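Side-chain contacts in PrgZ (Enterococcus faecalis, PDB 4FAJ), which binds peptide pheromone outside the cell as a membrane-anchored substrate-binding protein, probably delivering it for peptide transport: residues W469-D472 with I477-L480; N158-S163 with N482-S487; V367-A372 with I530-T535. One frame throughout, in Å; residues are numbered along the deposited sequence.

Contact 1 (W469-D472 with I477-L480)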
loop_
_atom_site.group_PDB
_atom_site.type_symbol
_atom_site.label_atom_id
_atom_site.label_comp_id
_atom_site.label_asym_id
_atom_site.label_seq_id
_atom_site.Cartn_x
_atom_site.Cartn_y
_atom_site.Cartn_z
ATOM N N TRP A 469 -2.964 3.650 3.871
ATOM C CA TRP A 469 -1.739 2.882 3.703
ATOM C C TRP A 469 -2.033 1.463 4.133
ATOM O O TRP A 469 -2.670 1.254 5.183
ATOM C CB TRP A 469 -0.636 3.468 4.590
ATOM C CG TRP A 469 0.726 2.806 4.402
ATOM C CD1 TRP A 469 1.320 1.886 5.218
ATOM C CD2 TRP A 469 1.633 3.040 3.334
ATOM N NE1 TRP A 469 2.553 1.528 4.713
ATOM C CE2 TRP A 469 2.769 2.226 3.556
ATOM C CE3 TRP A 469 1.594 3.849 2.197
ATOM C CZ2 TRP A 469 3.855 2.210 2.682
ATOM C CZ3 TRP A 469 2.684 3.841 1.332
ATOM C CH2 TRP A 469 3.791 3.021 1.574
ATOM N N GLN A 470 -1.606 0.489 3.327
ATOM C CA GLN A 470 -1.540 -0.897 3.783
ATOM C C GLN A 470 -0.083 -1.257 4.040
ATOM O O GLN A 470 0.768 -1.017 3.184
ATOM C CB GLN A 470 -2.130 -1.880 2.777
ATOM C CG GLN A 470 -1.785 -3.347 3.123
ATOM C CD GLN A 470 -2.854 -4.332 2.766
ATOM O OE1 GLN A 470 -4.028 -4.110 3.056
ATOM N NE2 GLN A 470 -2.451 -5.475 2.172
ATOM N N ALA A 471 0.189 -1.852 5.202
ATOM C CA ALA A 471 1.546 -2.240 5.557
ATOM C C ALA A 471 2.124 -3.100 4.447
ATOM O O ALA A 471 1.421 -3.937 3.894
ATOM C CB ALA A 471 1.568 -3.025 6.852
ATOM N N ASP A 472 3.393 -2.871 4.133
ATOM C CA ASP A 472 4.124 -3.692 3.173
ATOM C C ASP A 472 4.762 -4.882 3.890
ATOM O O ASP A 472 5.003 -5.915 3.276
ATOM C CB ASP A 472 5.216 -2.864 2.473
ATOM C CG ASP A 472 4.661 -1.789 1.565
ATOM O OD1 ASP A 472 3.628 -2.019 0.883
ATOM O OD2 ASP A 472 5.266 -0.691 1.536
ATOM N N ILE A 477 6.997 0.262 11.679
ATOM C CA ILE A 477 7.746 1.234 10.877
ATOM C C ILE A 477 7.235 1.333 9.421
ATOM O O ILE A 477 7.417 2.360 8.793
ATOM C CB ILE A 477 9.284 0.954 10.910
ATOM C CG1 ILE A 477 10.122 2.153 10.449
ATOM C CG2 ILE A 477 9.640 -0.232 10.019
ATOM C CD1 ILE A 477 9.839 3.480 11.125
ATOM N N SER A 478 6.570 0.305 8.895
ATOM C CA SER A 478 5.988 0.420 7.539
ATOM C C SER A 478 5.027 1.623 7.486
ATOM O O SER A 478 5.053 2.403 6.526
ATOM C CB SER A 478 5.293 -0.874 7.102
ATOM O OG SER A 478 4.734 -0.728 5.799
ATOM N N PHE A 479 4.233 1.809 8.547
ATOM C CA PHE A 479 3.371 2.990 8.660
ATOM C C PHE A 479 4.092 4.267 9.080
ATOM O O PHE A 479 3.910 5.327 8.464
ATOM C CB PHE A 479 2.257 2.734 9.669
ATOM C CG PHE A 479 1.100 1.973 9.103
ATOM C CD1 PHE A 479 1.152 0.602 9.010
ATOM C CD2 PHE A 479 -0.035 2.641 8.651
ATOM C CE1 PHE A 479 0.097 -0.114 8.479
ATOM C CE2 PHE A 479 -1.114 1.918 8.125
ATOM C CZ PHE A 479 -1.029 0.556 8.032
ATOM N N LEU A 480 4.881 4.173 10.151
ATOM C CA LEU A 480 5.421 5.360 10.815
ATOM C C LEU A 480 6.470 6.091 9.967
ATOM O O LEU A 480 6.567 7.328 10.023
ATOM C CB LEU A 480 5.932 5.013 12.233
ATOM C CG LEU A 480 4.897 4.389 13.190
ATOM C CD1 LEU A 480 5.533 3.897 14.516
ATOM C CD2 LEU A 480 3.743 5.373 13.500
HETATM O O HOH W 1 6.541 -0.013 3.982
#

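Contact 2 (N158-S163 with N482-S487)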
loop_
_atom_site.group_PDB
_atom_site.type_symbol
_atom_site.label_atom_id
_atom_site.label_comp_id
_atom_site.label_asym_id
_atom_site.label_seq_id
_atom_site.Cartn_x
_atom_site.Cartn_y
_atom_site.Cartn_z
ATOM N N ASN A 158 9.334 4.846 -4.061
ATOM C CA ASN A 158 9.703 3.714 -3.210
ATOM C C ASN A 158 11.099 3.816 -2.578
ATOM O O ASN A 158 11.573 2.851 -1.969
ATOM C CB ASN A 158 9.588 2.399 -3.999
ATOM C CG ASN A 158 8.155 2.053 -4.365
ATOM O OD1 ASN A 158 7.244 2.109 -3.519
ATOM N ND2 ASN A 158 7.943 1.679 -5.624
ATOM N N VAL A 159 11.745 4.975 -2.700
ATOM C CA VAL A 159 13.153 5.104 -2.316
ATOM C C VAL A 159 13.405 4.800 -0.839
ATOM O O VAL A 159 14.445 4.237 -0.504
ATOM C CB VAL A 159 13.767 6.497 -2.679
ATOM C CG1 VAL A 159 13.830 6.674 -4.163
ATOM C CG2 VAL A 159 12.980 7.660 -2.037
ATOM N N GLU A 160 12.448 5.138 0.028
ATOM C CA GLU A 160 12.587 4.936 1.477
ATOM C C GLU A 160 12.726 3.448 1.865
ATOM O O GLU A 160 13.360 3.124 2.863
ATOM C CB GLU A 160 11.389 5.553 2.215
ATOM C CG GLU A 160 11.507 5.595 3.726
ATOM C CD GLU A 160 12.492 6.650 4.210
ATOM O OE1 GLU A 160 13.283 6.345 5.132
ATOM O OE2 GLU A 160 12.469 7.782 3.664
ATOM N N LEU A 161 12.145 2.555 1.069
ATOM C CA LEU A 161 12.254 1.112 1.299
ATOM C C LEU A 161 13.681 0.570 1.204
ATOM O O LEU A 161 13.956 -0.549 1.662
ATOM C CB LEU A 161 11.383 0.350 0.298
ATOM C CG LEU A 161 9.875 0.556 0.408
ATOM C CD1 LEU A 161 9.150 -0.095 -0.775
ATOM C CD2 LEU A 161 9.356 0.013 1.722
ATOM N N PHE A 162 14.570 1.351 0.587
ATOM C CA PHE A 162 15.971 0.979 0.407
ATOM C C PHE A 162 16.911 1.588 1.452
ATOM O O PHE A 162 18.121 1.351 1.400
ATOM C CB PHE A 162 16.422 1.354 -1.016
ATOM C CG PHE A 162 15.845 0.457 -2.074
ATOM C CD1 PHE A 162 14.527 0.595 -2.470
ATOM C CD2 PHE A 162 16.598 -0.563 -2.628
ATOM C CE1 PHE A 162 13.977 -0.244 -3.422
ATOM C CE2 PHE A 162 16.049 -1.414 -3.586
ATOM C CZ PHE A 162 14.744 -1.253 -3.980
ATOM N N SER A 163 16.351 2.327 2.416
ATOM C CA SER A 163 17.145 3.109 3.376
ATOM C C SER A 163 18.041 2.276 4.267
ATOM O O SER A 163 19.081 2.759 4.709
ATOM C CB SER A 163 16.234 3.973 4.256
ATOM O OG SER A 163 15.482 4.847 3.443
ATOM N N ASN A 482 6.234 6.814 6.944
ATOM C CA ASN A 482 5.536 7.717 6.017
ATOM C C ASN A 482 5.348 9.140 6.526
ATOM O O ASN A 482 5.020 10.024 5.746
ATOM C CB ASN A 482 4.166 7.152 5.641
ATOM C CG ASN A 482 4.265 5.829 4.924
ATOM O OD1 ASN A 482 5.275 5.520 4.301
ATOM N ND2 ASN A 482 3.226 5.025 5.039
ATOM N N PHE A 483 5.505 9.351 7.831
ATOM C CA PHE A 483 5.371 10.677 8.399
ATOM C C PHE A 483 6.704 11.325 8.748
ATOM O O PHE A 483 6.728 12.409 9.341
ATOM C CB PHE A 483 4.382 10.619 9.574
ATOM C CG PHE A 483 3.063 10.041 9.156
ATOM C CD1 PHE A 483 2.186 10.795 8.383
ATOM C CD2 PHE A 483 2.755 8.714 9.414
ATOM C CE1 PHE A 483 0.983 10.246 7.930
ATOM C CE2 PHE A 483 1.562 8.165 8.967
ATOM C CZ PHE A 483 0.681 8.929 8.226
ATOM N N GLU A 484 7.800 10.673 8.374
ATOM C CA GLU A 484 9.120 11.271 8.497
ATOM C C GLU A 484 9.226 12.476 7.562
ATOM O O GLU A 484 8.656 12.476 6.464
ATOM C CB GLU A 484 10.193 10.235 8.177
ATOM C CG GLU A 484 11.490 10.801 7.667
ATOM C CD GLU A 484 12.320 9.747 6.973
ATOM O OE1 GLU A 484 12.426 9.800 5.721
ATOM O OE2 GLU A 484 12.839 8.854 7.678
ATOM N N THR A 485 9.958 13.493 8.008
ATOM C CA THR A 485 9.991 14.789 7.350
ATOM C C THR A 485 10.005 14.780 5.823
ATOM O O THR A 485 9.079 15.292 5.201
ATOM C CB THR A 485 11.132 15.667 7.905
ATOM O OG1 THR A 485 10.765 16.108 9.215
ATOM C CG2 THR A 485 11.372 16.889 7.015
ATOM N N ASN A 486 11.011 14.241 5.167
ATOM C CA ASN A 486 10.894 14.353 3.694
ATOM C C ASN A 486 10.593 13.020 3.002
ATOM O O ASN A 486 11.033 12.779 1.885
ATOM C CB ASN A 486 12.067 15.137 3.085
ATOM C CG ASN A 486 11.966 16.651 3.345
ATOM O OD1 ASN A 486 10.921 17.284 3.125
ATOM N ND2 ASN A 486 13.059 17.236 3.810
ATOM N N SER A 487 9.791 12.181 3.659
ATOM C CA SER A 487 9.316 10.935 3.051
ATOM C C SER A 487 8.396 11.209 1.842
ATOM O O SER A 487 7.507 12.051 1.917
ATOM C CB SER A 487 8.568 10.082 4.076
ATOM O OG SER A 487 7.804 9.064 3.440
#

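Contact 3 (V367-A372 with I530-T535). With ZN (zinc ion), chain H.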
loop_
_atom_site.group_PDB
_atom_site.type_symbol
_atom_site.label_atom_id
_atom_site.label_comp_id
_atom_site.label_asym_id
_atom_site.label_seq_id
_atom_site.Cartn_x
_atom_site.Cartn_y
_atom_site.Cartn_z
ATOM N N VAL A 367 -1.315 3.023 13.564
ATOM C CA VAL A 367 -0.974 1.636 13.251
ATOM C C VAL A 367 -2.200 0.766 13.489
ATOM O O VAL A 367 -2.873 0.929 14.510
ATOM C CB VAL A 367 0.199 1.117 14.115
ATOM C CG1 VAL A 367 0.478 -0.347 13.824
ATOM C CG2 VAL A 367 1.452 1.946 13.862
ATOM N N PRO A 368 -2.524 -0.121 12.527
ATOM C CA PRO A 368 -3.672 -1.013 12.687
ATOM C C PRO A 368 -3.446 -2.188 13.644
ATOM O O PRO A 368 -2.320 -2.538 13.938
ATOM C CB PRO A 368 -3.909 -1.536 11.275
ATOM C CG PRO A 368 -2.579 -1.452 10.591
ATOM C CD PRO A 368 -1.879 -0.279 11.201
ATOM N N LYS A 369 -4.546 -2.782 14.108
ATOM C CA LYS A 369 -4.494 -3.949 14.993
ATOM C C LYS A 369 -4.203 -5.224 14.208
ATOM O O LYS A 369 -4.425 -5.285 12.985
ATOM C CB LYS A 369 -5.823 -4.105 15.745
ATOM C CG LYS A 369 -6.094 -2.997 16.725
ATOM C CD LYS A 369 -7.577 -2.865 17.095
ATOM C CE LYS A 369 -7.921 -3.469 18.419
ATOM N NZ LYS A 369 -9.284 -2.972 18.853
ATOM N N GLU A 370 -3.712 -6.230 14.934
ATOM C CA GLU A 370 -3.469 -7.591 14.423
ATOM C C GLU A 370 -2.368 -7.663 13.369
ATOM O O GLU A 370 -2.322 -8.610 12.598
ATOM C CB GLU A 370 -4.743 -8.240 13.837
ATOM C CG GLU A 370 -6.026 -8.003 14.597
ATOM C CD GLU A 370 -5.958 -8.433 16.030
ATOM O OE1 GLU A 370 -5.190 -9.378 16.355
ATOM O OE2 GLU A 370 -6.698 -7.831 16.844
ATOM N N MET A 371 -1.494 -6.668 13.326
ATOM C CA MET A 371 -0.442 -6.614 12.326
ATOM C C MET A 371 0.882 -7.010 12.954
ATOM O O MET A 371 1.546 -7.934 12.483
ATOM C CB MET A 371 -0.343 -5.198 11.744
ATOM C CG MET A 371 0.750 -4.973 10.711
ATOM S SD MET A 371 1.062 -3.205 10.465
ATOM C CE MET A 371 2.202 -2.842 11.804
ATOM N N ALA A 372 1.271 -6.291 14.000
ATOM C CA ALA A 372 2.601 -6.430 14.591
ATOM C C ALA A 372 2.499 -6.743 16.074
ATOM O O ALA A 372 1.797 -6.050 16.812
ATOM C CB ALA A 372 3.384 -5.166 14.388
ATOM N N ILE A 530 -8.864 7.042 10.709
ATOM C CA ILE A 530 -10.306 6.928 10.678
ATOM C C ILE A 530 -10.715 5.502 10.980
ATOM O O ILE A 530 -11.275 5.239 12.036
ATOM C CB ILE A 530 -10.906 7.370 9.326
ATOM C CG1 ILE A 530 -10.384 8.758 8.926
ATOM C CG2 ILE A 530 -12.443 7.422 9.437
ATOM C CD1 ILE A 530 -10.699 9.123 7.467
ATOM N N PHE A 531 -10.445 4.585 10.051
ATOM C CA PHE A 531 -10.803 3.184 10.246
ATOM C C PHE A 531 -9.788 2.218 9.639
ATOM O O PHE A 531 -8.994 2.586 8.781
ATOM C CB PHE A 531 -12.201 2.901 9.710
ATOM C CG PHE A 531 -12.337 3.035 8.221
ATOM C CD1 PHE A 531 -12.663 4.249 7.656
ATOM C CD2 PHE A 531 -12.190 1.927 7.384
ATOM C CE1 PHE A 531 -12.810 4.389 6.270
ATOM C CE2 PHE A 531 -12.345 2.054 6.000
ATOM C CZ PHE A 531 -12.648 3.290 5.445
ATOM N N GLN A 532 -9.824 0.986 10.143
ATOM C CA GLN A 532 -9.020 -0.117 9.652
ATOM C C GLN A 532 -9.914 -0.936 8.738
ATOM O O GLN A 532 -11.025 -1.346 9.121
ATOM C CB GLN A 532 -8.499 -0.969 10.813
ATOM C CG GLN A 532 -7.682 -2.186 10.370
ATOM C CD GLN A 532 -7.026 -2.946 11.497
ATOM O OE1 GLN A 532 -7.098 -2.548 12.662
ATOM N NE2 GLN A 532 -6.354 -4.060 11.149
ATOM N N VAL A 533 -9.401 -1.179 7.536
ATOM C CA VAL A 533 -10.158 -1.745 6.439
ATOM C C VAL A 533 -10.365 -3.244 6.603
ATOM O O VAL A 533 -9.399 -4.000 6.766
ATOM C CB VAL A 533 -9.433 -1.510 5.091
ATOM C CG1 VAL A 533 -10.153 -2.221 3.940
ATOM C CG2 VAL A 533 -9.293 -0.018 4.798
ATOM N N GLY A 534 -11.628 -3.651 6.551
ATOM C CA GLY A 534 -12.009 -5.042 6.327
ATOM C C GLY A 534 -12.473 -5.215 4.885
ATOM O O GLY A 534 -13.233 -4.388 4.383
ATOM N N THR A 535 -12.020 -6.292 4.242
ATOM C CA THR A 535 -12.351 -6.608 2.858
ATOM C C THR A 535 -13.438 -7.677 2.844
ATOM O O THR A 535 -13.182 -8.826 3.240
ATOM C CB THR A 535 -11.104 -7.128 2.096
ATOM O OG1 THR A 535 -10.084 -6.116 2.099
ATOM C CG2 THR A 535 -11.446 -7.507 0.645
HETATM ZN ZN ZN H . -6.161 -8.665 18.761
#

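Contact 1 (W469-D472 with I477-L480)
Trp469, near the end of strand 464-470, passes first Phe479 and then Ser478 of helix 477-480. Its CB touches the ring atom CE2 of Phe479 at 3.9 Å. With CG anti to the backbone N (chi1 -175°), the indole runs alongside Phe479 in the opposite sense, and Trp469 CD1 stands 3.6 Å above the plane of the Phe479 ring, over its centre. The pair is T-shaped, the edge of the five-membered ring meeting the phenyl face with the planes at 76°. One atom further out, Trp469 NE1 gives a weak, nearly straight hydrogen bond of 3.3 Å to Ser478 OG, which lies in the indole plane. Beyond it, Trp469 CZ2 runs past Ser478 O at 4.0 Å. This is the peptide-binding cleft of a family 5 solute-binding protein: Trp469 pairs antiparallel with the bound peptide, and Asp472 OD1 is hydrogen-bonded to the peptide backbone. Ser478 stands behind that residue in the second shell. Its OG accepts from Asp472 N (3.0 Å, 169°) and is joined through a water to Asp472 OD2, the water oxygen lying 2.7 Å from OG. Ala471 CB packs against Phe479 CE1 at 3.6 Å, beside the Trp469 contact.

Contact 2 (N158-S163 with N482-S487)
Glu160 and Glu484 meet through their carboxylates, which arrive from opposite directions with planes turned 73° apart. The tight point is a single pair of oxygens, Glu160 OE2 and Glu484 OE1, 2.9 Å apart. Both are acceptors of like charge, and such closeness could raise the proton affinity of one acid. The short distance is itself doubtful, because Glu484 was modelled in two conformers. Away from this point the approach loosens at once: Glu160 OE1 and Glu484 OE2 are 3.6 Å apart, and the nearest backbones, at the CA atoms of Glu160 and Ser487, stay 7.0 Å from each other. Glu160 sits on a short 3-10 turn, 159-162, and Glu484 opens a turn closed by Ser487 N on Glu484 O at 3.0 Å. The two loops probably belong to the two lobes of the solute-binding fold and face each other across the cleft. Within 158-163, Glu160 O accepts from both Ser163 N and Ser163 OG on one face of its carbonyl plane, the OG bond being 2.8 Å, and Phe162 stacks on Tyr211 and meets Trp146 edge-to-face. A bend at chi2 (73°) brings the partly exposed Glu160 carboxylate toward Glu484; a glycerol, probably from the crystallisation liquor, lies near the Glu160 side chain.

Contact 3 (V367-A372 with I530-T535)
The side-chain amide of Gln532 has Pro368 CB directly over one face, 3.4 Å from its CD. At the edge, Gln532 NE2 sends a hydrogen bond of 2.9 Å to Lys369 O, with the acceptor close to the amide plane. The amide's oxygen is used less regularly: Lys369 N donates to Gln532 OE1 at 2.9 Å, but from 38° above the carbonyl plane, on the same face as Pro368 CB. Donor and acceptor of one amide thus grip the N-H and C=O of a single loop residue, much as a neighbouring β-strand would. Gln532 leaves its strand with CG trans to the main-chain nitrogen (chi1 178°) and stays extended, which carries its amide to the loop. Its NE2 has a second acceptor in Met316 O, which helps fix the rotation of this buried amide. Lys369 CB lies 3.7 Å from Gln532 OE1, and next along the loop the exposed Glu370 binds a zinc ion through OE2 at 2.2 Å, with OE1 longer at 2.7 Å. Just before Gln532, Ile530 and Phe531 both face Met320 of strand 311-324 in a classic β bulge, and Phe531 meets an aromatic ring of the bound peptide edge-to-face. Helix 348-356 backs strand 528-539 here through Phe531, and Pro368 touches both Thr319 of strand 311-324 and Phe479 of helix 477-480.

How the contacts relate
Contacts 1 and 3 are buried and reach the same mixed sheet, by strands 464-470 and 528-539; contact 2 lies at the surface. Contacts 1 and 3 also touch: Phe479 CE1 packs on Pro368 CD at 3.4 Å, and the sulfur of Met371 rests against both Ala471 and Phe479. Both involve residues that meet the bound peptide. Their chemistry is that of an interior, aromatic packing and a shared hydroxyl in one, a side-chain amide that both donates and accepts hydrogen bonds in the other. Contact 2 instead brings two acids together between loops. It meets contact 1 where Asn482 packs on the indole of Trp469, and has no touch with contact 3.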